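Local coordinates for protein Exo-beta-1,3-glucanase (Streptomyces sp. SirexAA-E, PDB 4PEY) that hydrolyses laminarin and laminarioligosaccharides from their non-reducing ends as an exo-beta-1,3-glucanase, producing glucose and laminaribiose, at residues Ser496-Arg507 with Leu526-Glu537; Ala514-His523 with Ile553-Pro561. The protein carries 1 engineered substitution. One frame throughout, in Å; residues are numbered along the deposited sequence.

Contact 1 (Ser496-Arg507 with Leu526-Glu537). With BGC (beta-D-glucopyranose), chain B.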
loop_
_atom_site.group_PDB
_atom_site.type_symbol
_atom_site.label_atom_id
_atom_site.label_comp_id
_atom_site.label_asym_id
_atom_site.label_seq_id
_atom_site.Cartn_x
_atom_site.Cartn_y
_atom_site.Cartn_z
ATOM N N SER A 496 -16.228 1.026 3.187
ATOM C CA SER A 496 -16.464 1.380 1.788
ATOM C C SER A 496 -17.213 2.707 1.724
ATOM O O SER A 496 -18.213 2.870 2.420
ATOM C CB SER A 496 -17.268 0.283 1.078
ATOM O OG SER A 496 -17.629 0.670 -0.242
ATOM N N TYR A 497 -16.735 3.642 0.901
ATOM C CA TYR A 497 -17.330 4.985 0.821
ATOM C C TYR A 497 -17.864 5.240 -0.586
ATOM O O TYR A 497 -17.287 4.759 -1.562
ATOM C CB TYR A 497 -16.312 6.076 1.191
ATOM C CG TYR A 497 -15.376 5.695 2.316
ATOM C CD1 TYR A 497 -15.842 5.032 3.452
ATOM C CD2 TYR A 497 -14.020 5.991 2.243
ATOM C CE1 TYR A 497 -14.981 4.658 4.471
ATOM C CE2 TYR A 497 -13.154 5.616 3.251
ATOM C CZ TYR A 497 -13.640 4.963 4.369
ATOM O OH TYR A 497 -12.772 4.596 5.382
ATOM N N CYS A 498 -18.959 5.988 -0.715
ATOM C CA CYS A 498 -19.438 6.333 -2.052
ATOM C C CYS A 498 -19.471 7.842 -2.277
ATOM O O CYS A 498 -19.624 8.641 -1.352
ATOM C CB CYS A 498 -20.822 5.720 -2.339
ATOM S SG CYS A 498 -22.246 6.460 -1.500
ATOM N N TYR A 499 -19.301 8.213 -3.535
ATOM C CA TYR A 499 -19.336 9.599 -3.963
ATOM C C TYR A 499 -19.727 9.569 -5.435
ATOM O O TYR A 499 -18.909 9.788 -6.329
ATOM C CB TYR A 499 -17.985 10.280 -3.722
ATOM C CG TYR A 499 -17.886 11.734 -4.122
ATOM C CD1 TYR A 499 -18.608 12.721 -3.450
ATOM C CD2 TYR A 499 -17.034 12.127 -5.147
ATOM C CE1 TYR A 499 -18.493 14.064 -3.808
ATOM C CE2 TYR A 499 -16.912 13.452 -5.509
ATOM C CZ TYR A 499 -17.639 14.415 -4.844
ATOM O OH TYR A 499 -17.495 15.726 -5.224
ATOM N N PHE A 500 -20.999 9.262 -5.671
ATOM C CA PHE A 500 -21.521 9.200 -7.023
ATOM C C PHE A 500 -21.801 10.621 -7.506
ATOM O O PHE A 500 -22.947 11.070 -7.528
ATOM C CB PHE A 500 -22.783 8.322 -7.073
ATOM C CG PHE A 500 -22.514 6.852 -6.843
ATOM C CD1 PHE A 500 -21.981 6.064 -7.853
ATOM C CD2 PHE A 500 -22.813 6.254 -5.621
ATOM C CE1 PHE A 500 -21.734 4.697 -7.646
ATOM C CE2 PHE A 500 -22.574 4.892 -5.412
ATOM C CZ PHE A 500 -22.032 4.117 -6.425
ATOM N N ASN A 501 -20.754 11.347 -7.885
ATOM C CA ASN A 501 -20.940 12.766 -8.175
ATOM C C ASN A 501 -21.486 13.007 -9.576
ATOM O O ASN A 501 -22.133 14.025 -9.814
ATOM C CB ASN A 501 -19.637 13.559 -7.945
ATOM C CG ASN A 501 -18.520 13.185 -8.907
ATOM O OD1 ASN A 501 -18.465 12.074 -9.424
ATOM N ND2 ASN A 501 -17.606 14.126 -9.136
ATOM N N VAL A 502 -21.264 12.066 -10.491
ATOM C CA VAL A 502 -21.862 12.176 -11.819
ATOM C C VAL A 502 -23.383 11.981 -11.735
ATOM O O VAL A 502 -24.145 12.707 -12.379
ATOM C CB VAL A 502 -21.242 11.157 -12.809
ATOM C CG1 VAL A 502 -22.041 11.108 -14.120
ATOM C CG2 VAL A 502 -19.781 11.517 -13.090
ATOM N N ASN A 503 -23.825 11.020 -10.925
ATOM C CA ASN A 503 -25.255 10.787 -10.734
ATOM C C ASN A 503 -25.571 10.463 -9.275
ATOM O O ASN A 503 -25.573 9.292 -8.868
ATOM C CB ASN A 503 -25.749 9.662 -11.648
ATOM C CG ASN A 503 -27.268 9.576 -11.706
ATOM O OD1 ASN A 503 -27.968 9.987 -10.776
ATOM N ND2 ASN A 503 -27.784 9.032 -12.801
ATOM N N PRO A 504 -25.840 11.503 -8.477
ATOM C CA PRO A 504 -26.014 11.289 -7.035
ATOM C C PRO A 504 -27.342 10.644 -6.653
ATOM O O PRO A 504 -27.585 10.448 -5.460
ATOM C CB PRO A 504 -25.904 12.707 -6.452
ATOM C CG PRO A 504 -26.262 13.609 -7.581
ATOM C CD PRO A 504 -25.760 12.932 -8.823
ATOM N N ASP A 505 -28.177 10.298 -7.631
ATOM C CA ASP A 505 -29.397 9.547 -7.333
ATOM C C ASP A 505 -29.146 8.044 -7.217
ATOM O O ASP A 505 -30.038 7.283 -6.832
ATOM C CB ASP A 505 -30.463 9.802 -8.392
ATOM C CG ASP A 505 -30.934 11.232 -8.400
ATOM O OD1 ASP A 505 -30.887 11.872 -7.327
ATOM O OD2 ASP A 505 -31.349 11.714 -9.472
ATOM N N ILE A 506 -27.929 7.622 -7.541
ATOM C CA ILE A 506 -27.571 6.209 -7.511
ATOM C C ILE A 506 -27.628 5.617 -6.100
ATOM O O ILE A 506 -27.399 6.309 -5.096
ATOM C CB ILE A 506 -26.168 6.012 -8.151
ATOM C CG1 ILE A 506 -26.305 6.116 -9.675
ATOM C CG2 ILE A 506 -25.521 4.662 -7.779
ATOM C CD1 ILE A 506 -24.998 6.126 -10.429
ATOM N N ARG A 507 -27.991 4.341 -6.042
ATOM C CA ARG A 507 -27.964 3.548 -4.820
ATOM C C ARG A 507 -26.980 2.387 -4.955
ATOM O O ARG A 507 -26.941 1.703 -5.984
ATOM C CB ARG A 507 -29.357 3.005 -4.499
ATOM C CG ARG A 507 -30.337 4.092 -4.099
ATOM C CD ARG A 507 -29.873 4.794 -2.829
ATOM N NE ARG A 507 -30.801 5.836 -2.389
ATOM C CZ ARG A 507 -30.647 7.140 -2.612
ATOM N NH1 ARG A 507 -29.585 7.601 -3.271
ATOM N NH2 ARG A 507 -31.555 7.994 -2.152
ATOM N N LEU A 526 -18.163 -0.756 8.014
ATOM C CA LEU A 526 -18.875 0.510 7.856
ATOM C C LEU A 526 -18.987 0.912 6.399
ATOM O O LEU A 526 -18.132 0.562 5.572
ATOM C CB LEU A 526 -18.171 1.597 8.680
ATOM C CG LEU A 526 -16.707 1.884 8.326
ATOM C CD1 LEU A 526 -16.396 3.375 8.151
ATOM C CD2 LEU A 526 -15.775 1.188 9.320
ATOM N N VAL A 527 -20.063 1.628 6.085
ATOM C CA VAL A 527 -20.182 2.290 4.789
ATOM C C VAL A 527 -20.508 3.765 5.014
ATOM O O VAL A 527 -21.111 4.141 6.024
ATOM C CB VAL A 527 -21.244 1.625 3.871
ATOM C CG1 VAL A 527 -20.857 0.177 3.572
ATOM C CG2 VAL A 527 -22.653 1.709 4.479
ATOM N N VAL A 528 -20.074 4.609 4.084
ATOM C CA VAL A 528 -20.220 6.051 4.250
ATOM C C VAL A 528 -20.530 6.698 2.910
ATOM O O VAL A 528 -19.828 6.438 1.922
ATOM C CB VAL A 528 -18.934 6.723 4.815
ATOM C CG1 VAL A 528 -19.245 8.143 5.258
ATOM C CG2 VAL A 528 -18.313 5.919 5.964
ATOM N N SER A 529 -21.582 7.515 2.865
ATOM C CA SER A 529 -21.821 8.379 1.715
ATOM C C SER A 529 -21.125 9.707 1.935
ATOM O O SER A 529 -21.343 10.356 2.954
ATOM C CB SER A 529 -23.319 8.618 1.496
ATOM O OG SER A 529 -23.536 9.659 0.553
ATOM N N LEU A 530 -20.307 10.122 0.972
ATOM C CA LEU A 530 -19.593 11.382 1.103
ATOM C C LEU A 530 -20.487 12.531 0.620
ATOM O O LEU A 530 -20.705 12.721 -0.584
ATOM C CB LEU A 530 -18.264 11.326 0.331
ATOM C CG LEU A 530 -17.384 10.106 0.669
ATOM C CD1 LEU A 530 -16.121 10.077 -0.177
ATOM C CD2 LEU A 530 -17.050 10.063 2.167
ATOM N N GLY A 531 -21.037 13.279 1.570
ATOM C CA GLY A 531 -21.831 14.454 1.242
ATOM C C GLY A 531 -23.145 14.172 0.525
ATOM O O GLY A 531 -23.638 15.007 -0.234
ATOM N N GLY A 532 -23.712 12.991 0.753
ATOM C CA GLY A 532 -24.993 12.636 0.162
ATOM C C GLY A 532 -24.970 12.361 -1.334
ATOM O O GLY A 532 -26.018 12.343 -1.982
ATOM N N LYS A 533 -23.783 12.147 -1.895
ATOM C CA LYS A 533 -23.669 11.839 -3.315
ATOM C C LYS A 533 -23.851 10.336 -3.510
ATOM O O LYS A 533 -22.882 9.557 -3.478
ATOM C CB LYS A 533 -22.323 12.315 -3.864
ATOM C CG LYS A 533 -22.093 13.816 -3.691
ATOM C CD LYS A 533 -23.014 14.608 -4.596
ATOM C CE LYS A 533 -22.782 16.111 -4.479
ATOM N NZ LYS A 533 -23.774 16.845 -5.308
ATOM N N GLY A 534 -25.106 9.945 -3.726
ATOM C CA GLY A 534 -25.511 8.551 -3.681
ATOM C C GLY A 534 -25.679 8.103 -2.237
ATOM O O GLY A 534 -25.308 8.829 -1.313
ATOM N N GLN A 535 -26.237 6.912 -2.037
ATOM C CA GLN A 535 -26.363 6.333 -0.696
ATOM C C GLN A 535 -26.184 4.822 -0.762
ATOM O O GLN A 535 -26.426 4.213 -1.815
ATOM C CB GLN A 535 -27.735 6.630 -0.063
ATOM C CG GLN A 535 -28.163 8.105 0.001
ATOM C CD GLN A 535 -27.470 8.904 1.099
ATOM O OE1 GLN A 535 -26.699 8.369 1.888
ATOM N NE2 GLN A 535 -27.765 10.198 1.156
ATOM N N TYR A 536 -25.807 4.225 0.373
ATOM C CA TYR A 536 -25.859 2.774 0.557
ATOM C C TYR A 536 -27.225 2.355 1.074
ATOM O O TYR A 536 -27.834 3.067 1.878
ATOM C CB TYR A 536 -24.788 2.294 1.542
ATOM C CG TYR A 536 -23.383 2.408 1.017
ATOM C CD1 TYR A 536 -22.725 3.634 1.003
ATOM C CD2 TYR A 536 -22.702 1.284 0.550
ATOM C CE1 TYR A 536 -21.438 3.742 0.514
ATOM C CE2 TYR A 536 -21.406 1.382 0.058
ATOM C CZ TYR A 536 -20.779 2.618 0.046
ATOM O OH TYR A 536 -19.492 2.742 -0.437
ATOM N N GLU A 537 -27.706 1.204 0.621
ATOM C CA GLU A 537 -28.956 0.657 1.138
ATOM C C GLU A 537 -28.713 -0.134 2.418
ATOM O O GLU A 537 -29.584 -0.205 3.294
ATOM C CB GLU A 537 -29.626 -0.222 0.076
ATOM C CG GLU A 537 -30.005 0.575 -1.159
ATOM C CD GLU A 537 -30.748 -0.233 -2.198
ATOM O OE1 GLU A 537 -30.415 -1.418 -2.394
ATOM O OE2 GLU A 537 -31.665 0.333 -2.828
HETATM C C2 BGC B . -12.496 11.699 0.331
HETATM C C3 BGC B . -12.092 11.739 -1.137
HETATM C C4 BGC B . -13.297 12.101 -1.991
HETATM C C5 BGC B . -13.907 13.396 -1.482
HETATM C C6 BGC B . -15.119 13.776 -2.323
HETATM C C1 BGC B . -13.243 12.959 0.749
HETATM O O2 BGC B . -11.326 11.595 1.115
HETATM O O3 BGC B . -11.622 10.404 -1.426
HETATM O O4 BGC B . -12.889 12.212 -3.342
HETATM O O5 BGC B . -14.316 13.214 -0.138
HETATM O O6 BGC B . -15.630 15.013 -1.872
HETATM O O HOH W 1 -22.954 15.885 -7.979
#

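Contact 2 (Ala514-His523 with Ile553-Pro561)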
loop_
_atom_site.group_PDB
_atom_site.type_symbol
_atom_site.label_atom_id
_atom_site.label_comp_id
_atom_site.label_asym_id
_atom_site.label_seq_id
_atom_site.Cartn_x
_atom_site.Cartn_y
_atom_site.Cartn_z
ATOM N N ALA A 514 -21.364 -11.484 1.329
ATOM C CA ALA A 514 -20.770 -12.735 1.798
ATOM C C ALA A 514 -21.849 -13.762 2.100
ATOM O O ALA A 514 -22.992 -13.398 2.369
ATOM C CB ALA A 514 -19.908 -12.491 3.050
ATOM N N PRO A 515 -21.494 -15.054 2.052
ATOM C CA PRO A 515 -22.468 -16.041 2.518
ATOM C C PRO A 515 -22.690 -15.914 4.021
ATOM O O PRO A 515 -21.822 -15.395 4.731
ATOM C CB PRO A 515 -21.815 -17.378 2.160
ATOM C CG PRO A 515 -20.341 -17.081 2.151
ATOM C CD PRO A 515 -20.240 -15.681 1.591
ATOM N N VAL A 516 -23.847 -16.367 4.490
ATOM C CA VAL A 516 -24.131 -16.406 5.914
ATOM C C VAL A 516 -23.814 -17.809 6.430
ATOM O O VAL A 516 -24.628 -18.727 6.307
ATOM C CB VAL A 516 -25.597 -16.022 6.212
ATOM C CG1 VAL A 516 -25.846 -16.018 7.702
ATOM C CG2 VAL A 516 -25.899 -14.650 5.625
ATOM N N LYS A 517 -22.607 -17.954 6.973
ATOM C CA LYS A 517 -22.050 -19.232 7.406
ATOM C C LYS A 517 -21.238 -18.995 8.676
ATOM O O LYS A 517 -20.630 -17.935 8.828
ATOM C CB LYS A 517 -21.154 -19.854 6.318
ATOM C CG LYS A 517 -21.861 -20.233 5.017
ATOM C CD LYS A 517 -20.862 -20.778 3.987
ATOM C CE LYS A 517 -21.544 -21.158 2.677
ATOM N NZ LYS A 517 -20.585 -21.715 1.679
ATOM N N PRO A 518 -21.217 -19.979 9.587
ATOM C CA PRO A 518 -20.546 -19.822 10.881
ATOM C C PRO A 518 -19.072 -19.449 10.765
ATOM O O PRO A 518 -18.560 -18.732 11.624
ATOM C CB PRO A 518 -20.689 -21.209 11.525
ATOM C CG PRO A 518 -21.849 -21.829 10.845
ATOM C CD PRO A 518 -21.879 -21.291 9.460
ATOM N N GLY A 519 -18.408 -19.921 9.716
ATOM C CA GLY A 519 -16.982 -19.697 9.562
ATOM C C GLY A 519 -16.618 -18.466 8.749
ATOM O O GLY A 519 -15.436 -18.183 8.553
ATOM N N VAL A 520 -17.630 -17.725 8.295
ATOM C CA VAL A 520 -17.412 -16.500 7.529
ATOM C C VAL A 520 -17.800 -15.324 8.416
ATOM O O VAL A 520 -18.977 -15.085 8.660
ATOM C CB VAL A 520 -18.230 -16.498 6.213
ATOM C CG1 VAL A 520 -18.127 -15.150 5.501
ATOM C CG2 VAL A 520 -17.766 -17.630 5.306
ATOM N N LYS A 521 -16.801 -14.604 8.916
ATOM C CA LYS A 521 -17.028 -13.627 9.976
ATOM C C LYS A 521 -16.425 -12.273 9.665
ATOM O O LYS A 521 -15.330 -12.189 9.104
ATOM C CB LYS A 521 -16.448 -14.144 11.304
ATOM C CG LYS A 521 -17.061 -15.454 11.761
ATOM C CD LYS A 521 -16.654 -15.837 13.176
ATOM C CE LYS A 521 -15.163 -15.932 13.335
ATOM N NZ LYS A 521 -14.838 -16.468 14.688
ATOM N N PHE A 522 -17.141 -11.215 10.042
ATOM C CA PHE A 522 -16.609 -9.857 9.927
ATOM C C PHE A 522 -16.724 -9.091 11.230
ATOM O O PHE A 522 -17.659 -9.295 12.016
ATOM C CB PHE A 522 -17.316 -9.078 8.806
ATOM C CG PHE A 522 -17.000 -9.596 7.439
ATOM C CD1 PHE A 522 -17.871 -10.457 6.794
ATOM C CD2 PHE A 522 -15.807 -9.259 6.815
ATOM C CE1 PHE A 522 -17.566 -10.959 5.538
ATOM C CE2 PHE A 522 -15.494 -9.761 5.562
ATOM C CZ PHE A 522 -16.379 -10.601 4.918
ATOM N N HIS A 523 -15.756 -8.212 11.441
ATOM C CA HIS A 523 -15.709 -7.384 12.630
ATOM C C HIS A 523 -15.495 -5.944 12.230
ATOM O O HIS A 523 -14.543 -5.647 11.515
ATOM C CB HIS A 523 -14.585 -7.837 13.563
ATOM C CG HIS A 523 -14.537 -9.317 13.767
ATOM N ND1 HIS A 523 -15.340 -9.966 14.681
ATOM C CD2 HIS A 523 -13.788 -10.275 13.171
ATOM C CE1 HIS A 523 -15.086 -11.262 14.639
ATOM N NE2 HIS A 523 -14.144 -11.476 13.737
ATOM N N ILE A 553 -22.327 10.635 7.840
ATOM C CA ILE A 553 -22.329 9.797 9.038
ATOM C C ILE A 553 -22.250 8.312 8.655
ATOM O O ILE A 553 -23.092 7.819 7.899
ATOM C CB ILE A 553 -23.591 10.043 9.888
ATOM C CG1 ILE A 553 -23.679 11.515 10.304
ATOM C CG2 ILE A 553 -23.610 9.124 11.101
ATOM C CD1 ILE A 553 -24.926 11.849 11.089
ATOM N N PRO A 554 -21.232 7.592 9.159
ATOM C CA PRO A 554 -21.127 6.168 8.812
ATOM C C PRO A 554 -22.303 5.319 9.291
ATOM O O PRO A 554 -22.880 5.584 10.355
ATOM C CB PRO A 554 -19.845 5.726 9.522
ATOM C CG PRO A 554 -19.039 6.971 9.672
ATOM C CD PRO A 554 -20.045 8.069 9.892
ATOM N N SER A 555 -22.645 4.310 8.494
ATOM C CA SER A 555 -23.510 3.216 8.931
ATOM C C SER A 555 -22.619 2.024 9.266
ATOM O O SER A 555 -21.789 1.620 8.454
ATOM C CB SER A 555 -24.528 2.852 7.851
ATOM O OG SER A 555 -25.348 1.779 8.277
ATOM N N GLN A 556 -22.802 1.463 10.458
ATOM C CA GLN A 556 -21.862 0.490 11.015
ATOM C C GLN A 556 -22.488 -0.854 11.352
ATOM O O GLN A 556 -23.659 -0.936 11.735
ATOM C CB GLN A 556 -21.224 1.062 12.286
ATOM C CG GLN A 556 -20.483 2.372 12.062
ATOM C CD GLN A 556 -20.305 3.166 13.341
ATOM O OE1 GLN A 556 -21.193 3.198 14.204
ATOM N NE2 GLN A 556 -19.152 3.808 13.478
ATOM N N VAL A 557 -21.683 -1.908 11.233
ATOM C CA VAL A 557 -22.055 -3.224 11.741
ATOM C C VAL A 557 -20.877 -3.744 12.551
ATOM O O VAL A 557 -19.775 -3.871 12.025
ATOM C CB VAL A 557 -22.412 -4.213 10.601
ATOM C CG1 VAL A 557 -22.443 -5.640 11.118
ATOM C CG2 VAL A 557 -23.756 -3.834 9.966
ATOM N N VAL A 558 -21.095 -4.031 13.829
ATOM C CA VAL A 558 -19.996 -4.480 14.692
ATOM C C VAL A 558 -19.600 -5.936 14.409
ATOM O O VAL A 558 -18.402 -6.261 14.341
ATOM C CB VAL A 558 -20.351 -4.334 16.191
ATOM C CG1 VAL A 558 -19.229 -4.896 17.059
ATOM C CG2 VAL A 558 -20.613 -2.874 16.533
ATOM N N SER A 559 -20.601 -6.805 14.265
ATOM C CA SER A 559 -20.370 -8.232 14.033
ATOM C C SER A 559 -21.266 -8.793 12.952
ATOM O O SER A 559 -22.465 -8.505 12.918
ATOM C CB SER A 559 -20.600 -9.050 15.309
ATOM O OG SER A 559 -19.722 -8.659 16.343
ATOM N N PHE A 560 -20.673 -9.625 12.100
ATOM C CA PHE A 560 -21.393 -10.400 11.100
ATOM C C PHE A 560 -20.839 -11.830 11.113
ATOM O O PHE A 560 -19.629 -12.018 11.220
ATOM C CB PHE A 560 -21.236 -9.761 9.716
ATOM C CG PHE A 560 -21.862 -10.550 8.598
ATOM C CD1 PHE A 560 -23.154 -10.278 8.178
ATOM C CD2 PHE A 560 -21.147 -11.554 7.951
ATOM C CE1 PHE A 560 -23.728 -11.006 7.148
ATOM C CE2 PHE A 560 -21.717 -12.284 6.923
ATOM C CZ PHE A 560 -23.008 -12.007 6.520
ATOM N N PRO A 561 -21.711 -12.843 10.984
ATOM C CA PRO A 561 -23.166 -12.750 10.836
ATOM C C PRO A 561 -23.869 -12.558 12.171
ATOM O O PRO A 561 -23.218 -12.516 13.217
ATOM C CB PRO A 561 -23.540 -14.099 10.214
ATOM C CG PRO A 561 -22.507 -15.036 10.736
ATOM C CD PRO A 561 -21.232 -14.232 10.859
ATOM O OXT PRO A 561 -25.095 -12.443 12.226
HETATM O O HOH W 2 -16.962 -8.358 16.199
#

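Contact 1 (Ser496-Arg507 with Leu526-Glu537)
Leu526 O accepts a hydrogen bond from Ser496 N and begins a parallel ladder between strands 496-498 and 526-529. Val528 lies beside Tyr497, with Val528 CG2 3.6 Å from Tyr497 CD1. Leu530 N extends the ladder with a nearly straight bond to Cys498 O (2.8 Å, 169°). Leu530 CD1 reaches the bound glucose, 3.6 Å from its O5. Tyr499 has its CG anti to N (chi1 -180°), which lays one ring face under glucose C6. Asn501 CB sits on the other face. Lys533 runs alongside this ring, and Lys533 NZ reaches Asn501 O through a water. Phe500 N donates to Lys533 O at 2.9 Å, coming from above the Lys533 carbonyl plane. Gly534 meets the edge of the Phe500 ring, where a CB would clash. Gln535 CG lies over one face of the Arg507 guanidinium, 3.6 Å from Arg507 NH1. The Gln535 amide turns to Thr547 and Gly549. Arg507 NH1 also bonds to Ile506 O, so an alanine here would probably strip Gln535 of that cover and Ile506 O of one donor. Tyr536 OH donates to Ser496 OG (2.8 Å), which also bonds to Asn457. Tyr536 CE1 touches Cys498 SG at 3.5 Å. These are adjacent rungs of a parallel beta-helix, as in other GH55 enzymes, with Tyr499 and Leu530 lining the glucan pocket.

Contact 2 (Ala514-His523 with Ile553-Pro561)
Phe560 brings its CD2 to the edge of the Phe522 ring, in that ring's plane and 3.6 Å from Phe522 CD1. The two side chains run alongside each other from the same face. Their residues form an antiparallel hydrogen-bonded pair. Phe522 N donates to Phe560 O at 2.9 Å, and Phe560 N donates back to Phe522 O at 3.0 Å. Both bonds are fairly straight (166° and 161°). Phe560 O also receives a CA-H contact from Lys521.

The CG of Phe560 stands opposite its own N (chi1 176°), and the ring reaches back toward the loop before strand 520-523. There Pro515 O meets the ring at its edge, 3.8 Å from Phe560 CE2. Val516 CG2 approaches Phe560 CZ, the valine coming in roughly perpendicular to the Phe560 side chain. One face of the Phe560 ring is covered by the next residue, with Pro561 CB over its centre. The peptide bond before Pro561 is cis. Pro561 CD packs 3.3 Å from Val520 O, and Pro561 CB lies 3.9 Å from Val516 CG1. The C-terminal residue is thus held against the turn at Lys517 to Val520.

At the other end, His523 and Ser559 form a non-hydrogen-bonded pair. A water joins His523 ND1, Ser559 OG and Val558 O, and lies in the plane of the imidazole. His523 NE2 bonds to Glu490, and its ring stacks on Trp492.

This antiparallel pair at the chain end departs from the parallel ladders of the beta-helix. Backbone bonds of Lys521 and His523 to His489, Gly491 and Gly493 put strand 489-498 along one edge of strand 520-523; the C-terminal residues also pair with it. Strand 480-482 packs through Val482 against Ala514, Pro515 and Phe522, and Asn541 and Ile543 touch Phe560.

In the fold
From the N terminus the four segments come in the order 496-507, 514-523, 526-537 and 553-561, so the two contacts cross. Contact 1 closes a loop of 18 residues that holds segment 514-523. Contact 2 closes one of 29 residues that holds segment 526-537. Strand 520-529 serves both: it pairs in parallel with strand 489-498 along its length, and its start also pairs with the C-terminal end. The contacts also touch directly. Ser555 N probably bonds to Val527 O, and Pro554 packs on Val528. Together they tie the last rungs of the beta-helix to one another and to the chain end, with contact 1 at the glucan pocket and contact 2 away from it.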